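PDB 3HPY: catechol 2,3-dioxygenase from Pseudomonas sp. KL28, which probably uses iron to cleave the ring of catechol with O2, giving (2Z,4E)-2-hydroxy-6-oxohexa-2,4-dienoate. Local coordinates for residues Q151-C155 against K199-A204; L91-I96 against R107-E111; R143-I147 against R229-M234. All blocks are in the same frame, centred on the assembly; numbering follows the deposited sequence.

Contact 1 of 3, residues Q151-C155 against K199-A204. With FE (Fe (III) ion), chain I; MCT (4-methylcatechol), chain J.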
ATOM      1  N   GLN C 151       0.323 -18.830  -0.243  1.00 22.99           N
ATOM      2  CA  GLN C 151      -0.275 -20.117   0.111  1.00 24.36           C
ATOM      3  C   GLN C 151      -1.492 -20.437  -0.746  1.00 24.08           C
ATOM      4  O   GLN C 151      -2.080 -19.548  -1.358  1.00 23.16           O
ATOM      5  CB  GLN C 151      -0.708 -20.149   1.589  1.00 22.64           C
ATOM      6  CG  GLN C 151      -1.750 -19.104   1.987  1.00 24.72           C
ATOM      7  CD  GLN C 151      -2.317 -19.319   3.389  1.00 24.68           C
ATOM      8  OE1 GLN C 151      -1.599 -19.710   4.315  1.00 29.79           O
ATOM      9  NE2 GLN C 151      -3.603 -19.035   3.555  1.00 22.78           N
ATOM     10  N   LEU C 152      -1.848 -21.722  -0.799  1.00 25.72           N
ATOM     11  CA  LEU C 152      -3.047 -22.159  -1.506  1.00 25.50           C
ATOM     12  C   LEU C 152      -4.097 -21.783  -0.456  1.00 25.68           C
ATOM     13  O   LEU C 152      -4.186 -22.421   0.590  1.00 27.00           O
ATOM     14  CB  LEU C 152      -3.020 -23.681  -1.723  1.00 27.36           C
ATOM     15  CG  LEU C 152      -4.317 -24.358  -2.190  1.00 27.93           C
ATOM     16  CD1 LEU C 152      -4.597 -23.956  -3.634  1.00 27.39           C
ATOM     17  CD2 LEU C 152      -4.207 -25.884  -2.070  1.00 28.64           C
ATOM     18  N   ASP C 153      -4.862 -20.725  -0.715  1.00 24.95           N
ATOM     19  CA  ASP C 153      -5.853 -20.255   0.255  1.00 24.74           C
ATOM     20  C   ASP C 153      -7.131 -21.076   0.318  1.00 25.15           C
ATOM     21  O   ASP C 153      -7.656 -21.338   1.398  1.00 21.55           O
ATOM     22  CB  ASP C 153      -6.237 -18.806  -0.038  1.00 22.95           C
ATOM     23  CG  ASP C 153      -6.817 -18.115   1.165  1.00 24.55           C
ATOM     24  OD1 ASP C 153      -6.029 -17.809   2.092  1.00 22.92           O
ATOM     25  OD2 ASP C 153      -8.051 -17.895   1.194  1.00 24.34           O
ATOM     26  N   HIS C 154      -7.632 -21.454  -0.853  1.00 24.28           N
ATOM     27  CA  HIS C 154      -8.861 -22.219  -0.956  1.00 26.31           C
ATOM     28  C   HIS C 154      -9.184 -22.465  -2.417  1.00 26.72           C
ATOM     29  O   HIS C 154      -8.347 -22.276  -3.299  1.00 25.87           O
ATOM     30  CB  HIS C 154     -10.023 -21.438  -0.352  1.00 25.84           C
ATOM     31  CG  HIS C 154     -10.288 -20.131  -1.030  1.00 28.11           C
ATOM     32  ND1 HIS C 154      -9.570 -18.987  -0.750  1.00 29.97           N
ATOM     33  CD2 HIS C 154     -11.205 -19.777  -1.964  1.00 30.08           C
ATOM     34  CE1 HIS C 154     -10.037 -17.986  -1.476  1.00 29.67           C
ATOM     35  NE2 HIS C 154     -11.028 -18.439  -2.221  1.00 30.84           N
ATOM     36  N   CYS C 155     -10.422 -22.893  -2.655  1.00 27.19           N
ATOM     37  CA  CYS C 155     -10.916 -23.131  -4.001  1.00 27.09           C
ATOM     38  C   CYS C 155     -12.422 -22.988  -3.907  1.00 27.42           C
ATOM     39  O   CYS C 155     -12.995 -23.062  -2.815  1.00 28.12           O
ATOM     40  CB  CYS C 155     -10.540 -24.530  -4.506  1.00 27.98           C
ATOM     41  SG  CYS C 155     -11.491 -25.902  -3.790  1.00 31.16           S
ATOM     42  N   LYS C 199      -9.689 -18.275   9.242  1.00 28.74           N
ATOM     43  CA  LYS C 199      -9.599 -17.593   7.951  1.00 27.83           C
ATOM     44  C   LYS C 199     -11.052 -17.389   7.495  1.00 28.16           C
ATOM     45  O   LYS C 199     -11.947 -18.117   7.933  1.00 28.99           O
ATOM     46  CB  LYS C 199      -8.862 -18.463   6.918  1.00 25.34           C
ATOM     47  CG  LYS C 199      -7.380 -18.678   7.175  1.00 24.99           C
ATOM     48  CD  LYS C 199      -6.807 -19.819   6.336  1.00 23.18           C
ATOM     49  CE  LYS C 199      -7.010 -19.592   4.846  1.00 24.29           C
ATOM     50  NZ  LYS C 199      -6.654 -20.779   4.034  1.00 24.45           N
ATOM     51  N   VAL C 200     -11.292 -16.405   6.632  1.00 28.08           N
ATOM     52  CA  VAL C 200     -12.642 -16.144   6.124  1.00 28.11           C
ATOM     53  C   VAL C 200     -13.228 -17.400   5.477  1.00 28.16           C
ATOM     54  O   VAL C 200     -14.438 -17.610   5.506  1.00 29.05           O
ATOM     55  CB  VAL C 200     -12.655 -14.981   5.108  1.00 28.62           C
ATOM     56  CG1 VAL C 200     -12.856 -13.669   5.832  1.00 29.84           C
ATOM     57  CG2 VAL C 200     -11.353 -14.956   4.321  1.00 28.69           C
ATOM     58  N   HIS C 201     -12.370 -18.221   4.880  1.00 29.76           N
ATOM     59  CA  HIS C 201     -12.794 -19.498   4.301  1.00 30.28           C
ATOM     60  C   HIS C 201     -11.646 -20.326   3.742  1.00 30.16           C
ATOM     61  O   HIS C 201     -10.668 -19.800   3.197  1.00 29.75           O
ATOM     62  CB  HIS C 201     -13.846 -19.298   3.212  1.00 33.11           C
ATOM     63  CG  HIS C 201     -13.321 -18.639   1.979  1.00 37.26           C
ATOM     64  ND1 HIS C 201     -12.465 -17.561   2.024  1.00 37.20           N
ATOM     65  CD2 HIS C 201     -13.568 -18.871   0.668  1.00 37.03           C
ATOM     66  CE1 HIS C 201     -12.207 -17.155   0.795  1.00 38.79           C
ATOM     67  NE2 HIS C 201     -12.865 -17.932  -0.048  1.00 38.13           N
ATOM     68  N   ASP C 202     -11.770 -21.636   3.891  1.00 27.69           N
ATOM     69  CA  ASP C 202     -10.769 -22.550   3.377  1.00 26.51           C
ATOM     70  C   ASP C 202     -11.314 -23.181   2.103  1.00 26.39           C
ATOM     71  O   ASP C 202     -10.562 -23.725   1.293  1.00 27.54           O
ATOM     72  CB  ASP C 202     -10.451 -23.609   4.432  1.00 24.14           C
ATOM     73  CG  ASP C 202      -9.652 -23.034   5.593  1.00 24.61           C
ATOM     74  OD1 ASP C 202      -8.415 -22.909   5.464  1.00 25.47           O
ATOM     75  OD2 ASP C 202     -10.275 -22.684   6.619  1.00 22.66           O
ATOM     76  N   ILE C 203     -12.628 -23.079   1.924  1.00 25.56           N
ATOM     77  CA  ILE C 203     -13.285 -23.633   0.750  1.00 25.24           C
ATOM     78  C   ILE C 203     -14.700 -23.073   0.625  1.00 24.58           C
ATOM     79  O   ILE C 203     -15.325 -22.705   1.630  1.00 25.37           O
ATOM     80  CB  ILE C 203     -13.334 -25.187   0.830  1.00 26.06           C
ATOM     81  CG1 ILE C 203     -13.748 -25.776  -0.522  1.00 28.35           C
ATOM     82  CG2 ILE C 203     -14.300 -25.622   1.926  1.00 26.22           C
ATOM     83  CD1 ILE C 203     -13.511 -27.287  -0.628  1.00 30.28           C
ATOM     84  N   ALA C 204     -15.200 -22.986  -0.607  1.00 23.51           N
ATOM     85  CA  ALA C 204     -16.552 -22.475  -0.840  1.00 23.54           C
ATOM     86  C   ALA C 204     -17.230 -23.275  -1.941  1.00 24.06           C
ATOM     87  O   ALA C 204     -16.560 -23.885  -2.770  1.00 23.81           O
ATOM     88  CB  ALA C 204     -16.515 -20.994  -1.219  1.00 22.96           C
TER
HETATM   89 FE    FE I 310     -11.837 -17.293  -4.144  1.00 31.11          FE
HETATM   90  C1  MCT J 311     -16.178 -14.793  -3.555  1.00 49.03           C
HETATM   91  C2  MCT J 311     -15.483 -15.673  -4.400  1.00 49.97           C
HETATM   92  C3  MCT J 311     -14.168 -16.064  -4.057  1.00 50.26           C
HETATM   93  O3  MCT J 311     -13.502 -16.897  -4.862  1.00 51.71           O
HETATM   94  C4  MCT J 311     -13.550 -15.585  -2.871  1.00 50.26           C
HETATM   95  O4  MCT J 311     -12.281 -15.975  -2.561  1.00 50.24           O
HETATM   96  C5  MCT J 311     -14.256 -14.695  -2.015  1.00 49.97           C
HETATM   97  C6  MCT J 311     -15.573 -14.307  -2.368  1.00 50.08           C
HETATM   98  C   MCT J 311     -17.567 -14.368  -3.911  1.00 50.11           C
HETATM   99  O   HOH W   1      -9.693 -17.254   3.166  1.00 29.91           O
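His154 and His201 bring their imidazoles together obliquely, with centroids 3.7 Å apart and planes at 47°. One face of the His154 ring takes the CE1-NE2 side of His201, displaced toward the rim. The two NE2 atoms, His154 to His201, are 2.9 Å apart but share no hydrogen: His154 NE2 is spent on the iron, which it binds at 2.4 Å. At the edge of the His154 ring, in its plane, lie 4-methylcatechol O3 and the carboxylate carbon of Asp153. The His201 ring has 4-methylcatechol O4 at its edge, and its NE2 donates a weak hydrogen bond to that O4 over 3.2 Å. The His154 ring leaves the strand with CG between the backbone N and the carbonyl carbon (chi1 61°), which swings it toward the metal. Its rotation is then held by ND1, which donates close to the ring plane to the anti lone pair of Asp153 OD2 at 2.7 Å. A water donates both to this OD2 and to His201 O, tying the second-shell carboxylate to the other segment. Lys199 comes at Asp153 from the opposite direction: its NZ bonds Asp153 O at 2.9 Å on a carbonyl lone pair, and pairs with Asp202 OD1, while Asp202 OD2 is held by Cys196 N. Further along, Ala204 N donates to Cys155 O at 3.1 Å, where strand 151-159 begins to run parallel to strand 203-207. Asp153 and His154 both face Ser218, forming a classic beta bulge at the metal ligand. His154 joins His216 and Glu267 on the iron, the facial triad of two histidines and one carboxylate of extradiol dioxygenases, with the catecholic substrate chelating through both oxygens.

Contact 2 of 3, residues L91-I96 against R107-E111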
ATOM      1  N   LEU C  91     -20.856 -42.065   4.090  1.00 37.98           N
ATOM      2  CA  LEU C  91     -20.060 -41.827   2.897  1.00 39.00           C
ATOM      3  C   LEU C  91     -19.075 -42.963   2.682  1.00 40.09           C
ATOM      4  O   LEU C  91     -18.524 -43.516   3.636  1.00 40.70           O
ATOM      5  CB  LEU C  91     -19.295 -40.500   3.014  1.00 37.91           C
ATOM      6  CG  LEU C  91     -20.134 -39.216   3.057  1.00 37.31           C
ATOM      7  CD1 LEU C  91     -19.252 -38.035   3.419  1.00 37.85           C
ATOM      8  CD2 LEU C  91     -20.806 -38.991   1.714  1.00 34.72           C
ATOM      9  N   THR C  92     -18.862 -43.323   1.422  1.00 40.50           N
ATOM     10  CA  THR C  92     -17.920 -44.383   1.106  1.00 41.74           C
ATOM     11  C   THR C  92     -16.554 -43.736   0.934  1.00 41.89           C
ATOM     12  O   THR C  92     -16.421 -42.734   0.228  1.00 42.29           O
ATOM     13  CB  THR C  92     -18.307 -45.096  -0.191  1.00 42.69           C
ATOM     14  OG1 THR C  92     -19.692 -45.460  -0.136  1.00 42.70           O
ATOM     15  CG2 THR C  92     -17.464 -46.346  -0.373  1.00 42.84           C
ATOM     16  N   THR C  93     -15.542 -44.303   1.584  1.00 40.79           N
ATOM     17  CA  THR C  93     -14.198 -43.757   1.503  1.00 39.90           C
ATOM     18  C   THR C  93     -13.210 -44.692   0.820  1.00 40.23           C
ATOM     19  O   THR C  93     -13.350 -45.918   0.868  1.00 39.59           O
ATOM     20  CB  THR C  93     -13.651 -43.410   2.907  1.00 39.65           C
ATOM     21  OG1 THR C  93     -13.421 -44.615   3.648  1.00 39.24           O
ATOM     22  CG2 THR C  93     -14.637 -42.543   3.658  1.00 38.04           C
ATOM     23  N   THR C  94     -12.205 -44.093   0.193  1.00 40.55           N
ATOM     24  CA  THR C  94     -11.164 -44.832  -0.505  1.00 42.76           C
ATOM     25  C   THR C  94      -9.828 -44.452   0.118  1.00 43.57           C
ATOM     26  O   THR C  94      -9.509 -43.270   0.241  1.00 43.28           O
ATOM     27  CB  THR C  94     -11.124 -44.455  -1.993  1.00 43.38           C
ATOM     28  OG1 THR C  94     -12.449 -44.513  -2.537  1.00 46.09           O
ATOM     29  CG2 THR C  94     -10.220 -45.411  -2.758  1.00 44.51           C
ATOM     30  N   ARG C  95      -9.039 -45.442   0.515  1.00 43.79           N
ATOM     31  CA  ARG C  95      -7.751 -45.139   1.117  1.00 44.34           C
ATOM     32  C   ARG C  95      -6.615 -45.252   0.102  1.00 43.63           C
ATOM     33  O   ARG C  95      -6.163 -46.352  -0.211  1.00 44.10           O
ATOM     34  CB  ARG C  95      -7.504 -46.071   2.305  1.00 46.17           C
ATOM     35  CG  ARG C  95      -6.107 -45.984   2.890  1.00 48.78           C
ATOM     36  CD  ARG C  95      -5.869 -44.700   3.679  1.00 49.85           C
ATOM     37  NE  ARG C  95      -6.207 -44.845   5.095  1.00 50.01           N
ATOM     38  CZ  ARG C  95      -7.431 -44.737   5.594  1.00 49.99           C
ATOM     39  NH1 ARG C  95      -8.461 -44.479   4.796  1.00 50.12           N
ATOM     40  NH2 ARG C  95      -7.625 -44.893   6.899  1.00 49.48           N
ATOM     41  N   ILE C  96      -6.173 -44.114  -0.430  1.00 42.55           N
ATOM     42  CA  ILE C  96      -5.071 -44.097  -1.391  1.00 40.62           C
ATOM     43  C   ILE C  96      -3.775 -44.341  -0.623  1.00 41.00           C
ATOM     44  O   ILE C  96      -3.470 -43.629   0.339  1.00 41.20           O
ATOM     45  CB  ILE C  96      -4.944 -42.736  -2.122  1.00 40.82           C
ATOM     46  CG1 ILE C  96      -6.145 -42.498  -3.042  1.00 41.70           C
ATOM     47  CG2 ILE C  96      -3.674 -42.713  -2.962  1.00 37.79           C
ATOM     48  CD1 ILE C  96      -7.440 -42.182  -2.324  1.00 43.42           C
ATOM     49  N   ARG C 107      -3.792 -41.114   1.932  1.00 37.60           N
ATOM     50  CA  ARG C 107      -4.873 -40.155   2.111  1.00 37.68           C
ATOM     51  C   ARG C 107      -6.241 -40.810   1.965  1.00 37.13           C
ATOM     52  O   ARG C 107      -6.396 -41.807   1.259  1.00 37.76           O
ATOM     53  CB  ARG C 107      -4.745 -39.040   1.073  1.00 38.07           C
ATOM     54  CG  ARG C 107      -3.433 -39.065   0.294  1.00 37.46           C
ATOM     55  CD  ARG C 107      -3.677 -38.826  -1.182  1.00 35.71           C
ATOM     56  NE  ARG C 107      -2.645 -39.453  -2.002  1.00 38.61           N
ATOM     57  CZ  ARG C 107      -2.658 -39.488  -3.333  1.00 36.37           C
ATOM     58  NH1 ARG C 107      -3.654 -38.922  -4.011  1.00 31.75           N
ATOM     59  NH2 ARG C 107      -1.678 -40.102  -3.983  1.00 35.48           N
ATOM     60  N   VAL C 108      -7.233 -40.232   2.630  1.00 35.77           N
ATOM     61  CA  VAL C 108      -8.597 -40.738   2.581  1.00 34.88           C
ATOM     62  C   VAL C 108      -9.351 -39.900   1.558  1.00 36.18           C
ATOM     63  O   VAL C 108      -9.413 -38.678   1.691  1.00 34.51           O
ATOM     64  CB  VAL C 108      -9.282 -40.591   3.952  1.00 34.54           C
ATOM     65  CG1 VAL C 108     -10.614 -41.306   3.952  1.00 34.42           C
ATOM     66  CG2 VAL C 108      -8.378 -41.136   5.041  1.00 32.19           C
ATOM     67  N   ARG C 109      -9.904 -40.545   0.531  1.00 35.43           N
ATOM     68  CA  ARG C 109     -10.642 -39.819  -0.496  1.00 36.65           C
ATOM     69  C   ARG C 109     -12.095 -40.258  -0.565  1.00 36.57           C
ATOM     70  O   ARG C 109     -12.401 -41.439  -0.441  1.00 35.84           O
ATOM     71  CB  ARG C 109      -9.995 -40.010  -1.874  1.00 37.09           C
ATOM     72  CG  ARG C 109     -10.601 -39.125  -2.963  1.00 38.14           C
ATOM     73  CD  ARG C 109     -10.125 -39.522  -4.355  1.00 39.82           C
ATOM     74  NE  ARG C 109      -8.678 -39.404  -4.525  1.00 38.49           N
ATOM     75  CZ  ARG C 109      -8.030 -39.768  -5.628  1.00 40.40           C
ATOM     76  NH1 ARG C 109      -8.699 -40.274  -6.655  1.00 41.24           N
ATOM     77  NH2 ARG C 109      -6.712 -39.629  -5.707  1.00 41.67           N
ATOM     78  N   PHE C 110     -12.989 -39.293  -0.748  1.00 37.21           N
ATOM     79  CA  PHE C 110     -14.409 -39.587  -0.840  1.00 38.06           C
ATOM     80  C   PHE C 110     -15.051 -38.619  -1.827  1.00 39.25           C
ATOM     81  O   PHE C 110     -14.431 -37.628  -2.226  1.00 39.22           O
ATOM     82  CB  PHE C 110     -15.058 -39.474   0.543  1.00 38.29           C
ATOM     83  CG  PHE C 110     -14.996 -38.094   1.139  1.00 39.27           C
ATOM     84  CD1 PHE C 110     -16.000 -37.161   0.882  1.00 38.38           C
ATOM     85  CD2 PHE C 110     -13.932 -37.726   1.964  1.00 38.59           C
ATOM     86  CE1 PHE C 110     -15.948 -35.882   1.440  1.00 37.87           C
ATOM     87  CE2 PHE C 110     -13.872 -36.449   2.525  1.00 36.91           C
ATOM     88  CZ  PHE C 110     -14.882 -35.527   2.262  1.00 36.16           C
ATOM     89  N   GLU C 111     -16.281 -38.912  -2.238  1.00 39.06           N
ATOM     90  CA  GLU C 111     -16.978 -38.056  -3.189  1.00 39.36           C
ATOM     91  C   GLU C 111     -18.139 -37.354  -2.498  1.00 39.45           C
ATOM     92  O   GLU C 111     -18.872 -37.962  -1.710  1.00 39.34           O
ATOM     93  CB  GLU C 111     -17.502 -38.880  -4.374  1.00 41.82           C
ATOM     94  CG  GLU C 111     -17.992 -38.038  -5.559  1.00 43.70           C
ATOM     95  CD  GLU C 111     -18.663 -38.862  -6.653  1.00 45.07           C
ATOM     96  OE1 GLU C 111     -18.069 -39.866  -7.108  1.00 44.79           O
ATOM     97  OE2 GLU C 111     -19.787 -38.494  -7.062  1.00 46.05           O
TER
HETATM   98  O   HOH W   2     -17.750 -41.116  -1.390  1.00 28.74           O
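Ile96 lies across Arg107 and Arg109 on one face of an antiparallel beta hairpin, whose strand 93-96 is the outermost of its sheet within the chain. Its CB sits 3.8 Å from Arg107 O. One branch, CG2, rests over the centre of the Arg107 guanidinium, 3.4 Å from Arg107 CZ. The other branch turns toward Arg109: CG1 is 4.0 Å from Arg109 NH2, and the tip CD1 meets Arg109 CB at 3.4 Å and lies over one face of its guanidinium. The polar rims of both arginines are used elsewhere, Arg107 on Glu100 and Glu119, Arg109 on Glu119. On the other face, Arg95, bent at chi2 and chi3, lays its guanidinium against Val108, with CG2 over one face, offset toward the rim; its nitrogens form salt bridges to Asp83 and Glu80 of helix 76-89. The backbone closes the hairpin with two hydrogen-bonded pairs, Thr94 with Arg109 and Ile96 with Arg107; the bond from Arg109 N to Thr94 O is nearly straight, at 174°. Toward Leu91 a water takes over the bridging, accepting from Glu111 N at 2.8 Å and donating to Thr92 O at 2.6 Å.

Contact 3 of 3, residues R143-I147 against R229-M234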
ATOM      1  N   ARG C 143      10.066 -14.389  -3.629  1.00 26.99           N
ATOM      2  CA  ARG C 143       8.914 -13.490  -3.531  1.00 30.15           C
ATOM      3  C   ARG C 143       8.737 -12.605  -4.758  1.00 30.54           C
ATOM      4  O   ARG C 143       7.661 -12.055  -4.995  1.00 29.73           O
ATOM      5  CB  ARG C 143       9.049 -12.593  -2.294  1.00 31.61           C
ATOM      6  CG  ARG C 143       7.789 -11.803  -1.967  1.00 37.27           C
ATOM      7  CD  ARG C 143       7.979 -10.818  -0.807  1.00 40.17           C
ATOM      8  NE  ARG C 143       8.807  -9.668  -1.171  1.00 41.56           N
ATOM      9  CZ  ARG C 143       8.816  -8.518  -0.502  1.00 41.85           C
ATOM     10  NH1 ARG C 143       8.044  -8.365   0.565  1.00 39.87           N
ATOM     11  NH2 ARG C 143       9.586  -7.514  -0.904  1.00 41.63           N
ATOM     12  N   GLU C 144       9.791 -12.468  -5.544  1.00 30.59           N
ATOM     13  CA  GLU C 144       9.727 -11.613  -6.715  1.00 32.21           C
ATOM     14  C   GLU C 144       9.705 -12.386  -8.020  1.00 31.25           C
ATOM     15  O   GLU C 144       9.731 -11.794  -9.096  1.00 30.09           O
ATOM     16  CB  GLU C 144      10.910 -10.647  -6.694  1.00 34.47           C
ATOM     17  CG  GLU C 144      11.023  -9.901  -5.377  1.00 37.85           C
ATOM     18  CD  GLU C 144      12.200  -8.955  -5.333  1.00 38.70           C
ATOM     19  OE1 GLU C 144      12.125  -7.881  -5.959  1.00 38.85           O
ATOM     20  OE2 GLU C 144      13.208  -9.287  -4.676  1.00 41.78           O
ATOM     21  N   HIS C 145       9.660 -13.710  -7.925  1.00 30.03           N
ATOM     22  CA  HIS C 145       9.634 -14.545  -9.117  1.00 27.90           C
ATOM     23  C   HIS C 145       8.189 -14.690  -9.550  1.00 26.75           C
ATOM     24  O   HIS C 145       7.426 -15.462  -8.962  1.00 26.15           O
ATOM     25  CB  HIS C 145      10.235 -15.916  -8.815  1.00 29.18           C
ATOM     26  CG  HIS C 145      10.287 -16.826 -10.003  1.00 29.44           C
ATOM     27  ND1 HIS C 145      11.137 -16.614 -11.065  1.00 29.98           N
ATOM     28  CD2 HIS C 145       9.614 -17.966 -10.279  1.00 30.11           C
ATOM     29  CE1 HIS C 145      10.990 -17.588 -11.945  1.00 30.15           C
ATOM     30  NE2 HIS C 145      10.071 -18.422 -11.492  1.00 31.98           N
ATOM     31  N   GLY C 146       7.811 -13.945 -10.582  1.00 25.62           N
ATOM     32  CA  GLY C 146       6.436 -13.994 -11.036  1.00 24.86           C
ATOM     33  C   GLY C 146       5.563 -13.439  -9.927  1.00 24.39           C
ATOM     34  O   GLY C 146       6.055 -12.751  -9.037  1.00 23.20           O
ATOM     35  N   ILE C 147       4.271 -13.734  -9.973  1.00 24.65           N
ATOM     36  CA  ILE C 147       3.337 -13.250  -8.960  1.00 25.23           C
ATOM     37  C   ILE C 147       3.771 -13.741  -7.575  1.00 23.55           C
ATOM     38  O   ILE C 147       3.741 -12.988  -6.594  1.00 25.42           O
ATOM     39  CB  ILE C 147       1.918 -13.739  -9.291  1.00 24.18           C
ATOM     40  CG1 ILE C 147       1.560 -13.275 -10.707  1.00 22.42           C
ATOM     41  CG2 ILE C 147       0.910 -13.193  -8.283  1.00 22.10           C
ATOM     42  CD1 ILE C 147       0.206 -13.761 -11.205  1.00 21.24           C
ATOM     43  N   ARG C 229       0.418  -5.595  -8.821  1.00 21.99           N
ATOM     44  CA  ARG C 229       1.560  -6.211  -9.473  1.00 23.12           C
ATOM     45  C   ARG C 229       1.173  -7.524 -10.163  1.00 24.11           C
ATOM     46  O   ARG C 229       1.697  -7.839 -11.233  1.00 21.18           O
ATOM     47  CB  ARG C 229       2.634  -6.416  -8.413  1.00 20.00           C
ATOM     48  CG  ARG C 229       3.709  -7.418  -8.719  1.00 20.37           C
ATOM     49  CD  ARG C 229       4.785  -7.252  -7.672  1.00 19.72           C
ATOM     50  NE  ARG C 229       6.003  -7.947  -8.048  1.00 25.12           N
ATOM     51  CZ  ARG C 229       6.102  -9.260  -8.215  1.00 26.40           C
ATOM     52  NH1 ARG C 229       5.042 -10.051  -8.039  1.00 28.43           N
ATOM     53  NH2 ARG C 229       7.271  -9.790  -8.550  1.00 25.82           N
ATOM     54  N   ALA C 230       0.270  -8.288  -9.537  1.00 24.43           N
ATOM     55  CA  ALA C 230      -0.200  -9.549 -10.121  1.00 25.88           C
ATOM     56  C   ALA C 230      -0.863  -9.174 -11.438  1.00 24.97           C
ATOM     57  O   ALA C 230      -0.632  -9.813 -12.462  1.00 24.31           O
ATOM     58  CB  ALA C 230      -1.217 -10.229  -9.200  1.00 23.52           C
ATOM     59  N   GLY C 231      -1.681  -8.127 -11.393  1.00 24.89           N
ATOM     60  CA  GLY C 231      -2.363  -7.661 -12.586  1.00 24.55           C
ATOM     61  C   GLY C 231      -1.382  -7.279 -13.679  1.00 25.63           C
ATOM     62  O   GLY C 231      -1.555  -7.680 -14.840  1.00 25.34           O
ATOM     63  N   ASP C 232      -0.347  -6.513 -13.326  1.00 25.06           N
ATOM     64  CA  ASP C 232       0.654  -6.107 -14.317  1.00 25.21           C
ATOM     65  C   ASP C 232       1.321  -7.334 -14.910  1.00 25.18           C
ATOM     66  O   ASP C 232       1.493  -7.427 -16.124  1.00 26.35           O
ATOM     67  CB  ASP C 232       1.753  -5.235 -13.700  1.00 25.27           C
ATOM     68  CG  ASP C 232       1.220  -3.969 -13.090  1.00 24.41           C
ATOM     69  OD1 ASP C 232       0.252  -3.407 -13.636  1.00 24.12           O
ATOM     70  OD2 ASP C 232       1.787  -3.526 -12.070  1.00 20.02           O
ATOM     71  N   ILE C 233       1.711  -8.265 -14.047  1.00 24.19           N
ATOM     72  CA  ILE C 233       2.361  -9.482 -14.515  1.00 24.09           C
ATOM     73  C   ILE C 233       1.430 -10.253 -15.451  1.00 25.18           C
ATOM     74  O   ILE C 233       1.869 -10.783 -16.474  1.00 25.23           O
ATOM     75  CB  ILE C 233       2.807 -10.352 -13.330  1.00 24.48           C
ATOM     76  CG1 ILE C 233       3.817  -9.561 -12.485  1.00 25.36           C
ATOM     77  CG2 ILE C 233       3.469 -11.637 -13.834  1.00 24.34           C
ATOM     78  CD1 ILE C 233       4.190 -10.215 -11.161  1.00 27.68           C
ATOM     79  N   MET C 234       0.144 -10.293 -15.129  1.00 25.30           N
ATOM     80  CA  MET C 234      -0.800 -10.990 -15.991  1.00 25.09           C
ATOM     81  C   MET C 234      -0.802 -10.384 -17.398  1.00 28.01           C
ATOM     82  O   MET C 234      -0.801 -11.112 -18.393  1.00 27.94           O
ATOM     83  CB  MET C 234      -2.206 -10.928 -15.396  1.00 24.48           C
ATOM     84  CG  MET C 234      -2.380 -11.801 -14.170  1.00 23.65           C
ATOM     85  SD  MET C 234      -3.969 -11.584 -13.409  1.00 28.00           S
ATOM     86  CE  MET C 234      -3.751 -12.626 -11.983  1.00 25.39           C
TER
HETATM   87  O   HOH W   3       2.357 -10.141  -7.318  1.00 28.02           O
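Arg229 reaches along the loop to Gly146 while Ile147 lies across the helix, where helix 224-236 of this vicinal oxygen chelate fold protein meets the irregular connection that precedes strand 151-159. Arg229 runs extended from CG to NE, with CG anti to the backbone N (chi1 161°), which carries its guanidinium out along the loop. There it meets Gly146 O end-on: NH1 at 3.1 Å and NH2 at 3.2 Å from this one oxygen. The oxygen lies close to the guanidinium plane, but both nitrogens approach it from the same side, 37° above the carbonyl plane. Ile233 CD1 lies over one face of the guanidinium, offset toward its rim, and also abuts Gly146 C, so the isoleucine fills the angle between arginine and loop. The positive phi of Gly146, 65°, is a backbone shape that by itself favours glycine. The side chain of Ile147 makes the apolar part. It slants over the helix, CG1 against Ile233 CG2 and CG2 on Ala230 CB at 3.8 Å, and it crosses Met234 at about a right angle, CD1 to CE. Thr268 of the underlying strand touches Ile147, Ala230 and Met234. The polar side belongs to the tetramer interface, where Glu144 pairs with Arg229 of the third subunit and Arg229 with Glu144 of that same neighbouring subunit. Arg229 thus links its own loop to a neighbouring chain. A water adds a bridge, accepting from Arg229 NH1 at 2.8 Å and donating to Ile147 O at 3.2 Å.

Contact 1 lies at the heart of the chain, about 5 Å from its centre, whereas the centres of contacts 2 and 3 lie about 19 Å out, on opposite sides and about 37 Å from each other. Contact 1 joins strand 151-159 to the loop and first residues of strand 203-207 and is chiefly polar, at the iron and substrate site. Contact 2, in the N-terminal half, is a partly exposed hairpin, where arginines lie against aliphatic groups and no other chain touches. Contact 3, buried partly by neighbouring subunits, joins an arginine-carbonyl grip to isoleucine, alanine and methionine packing; residues 143-147 lead almost directly into strand 151-159 of contact 1.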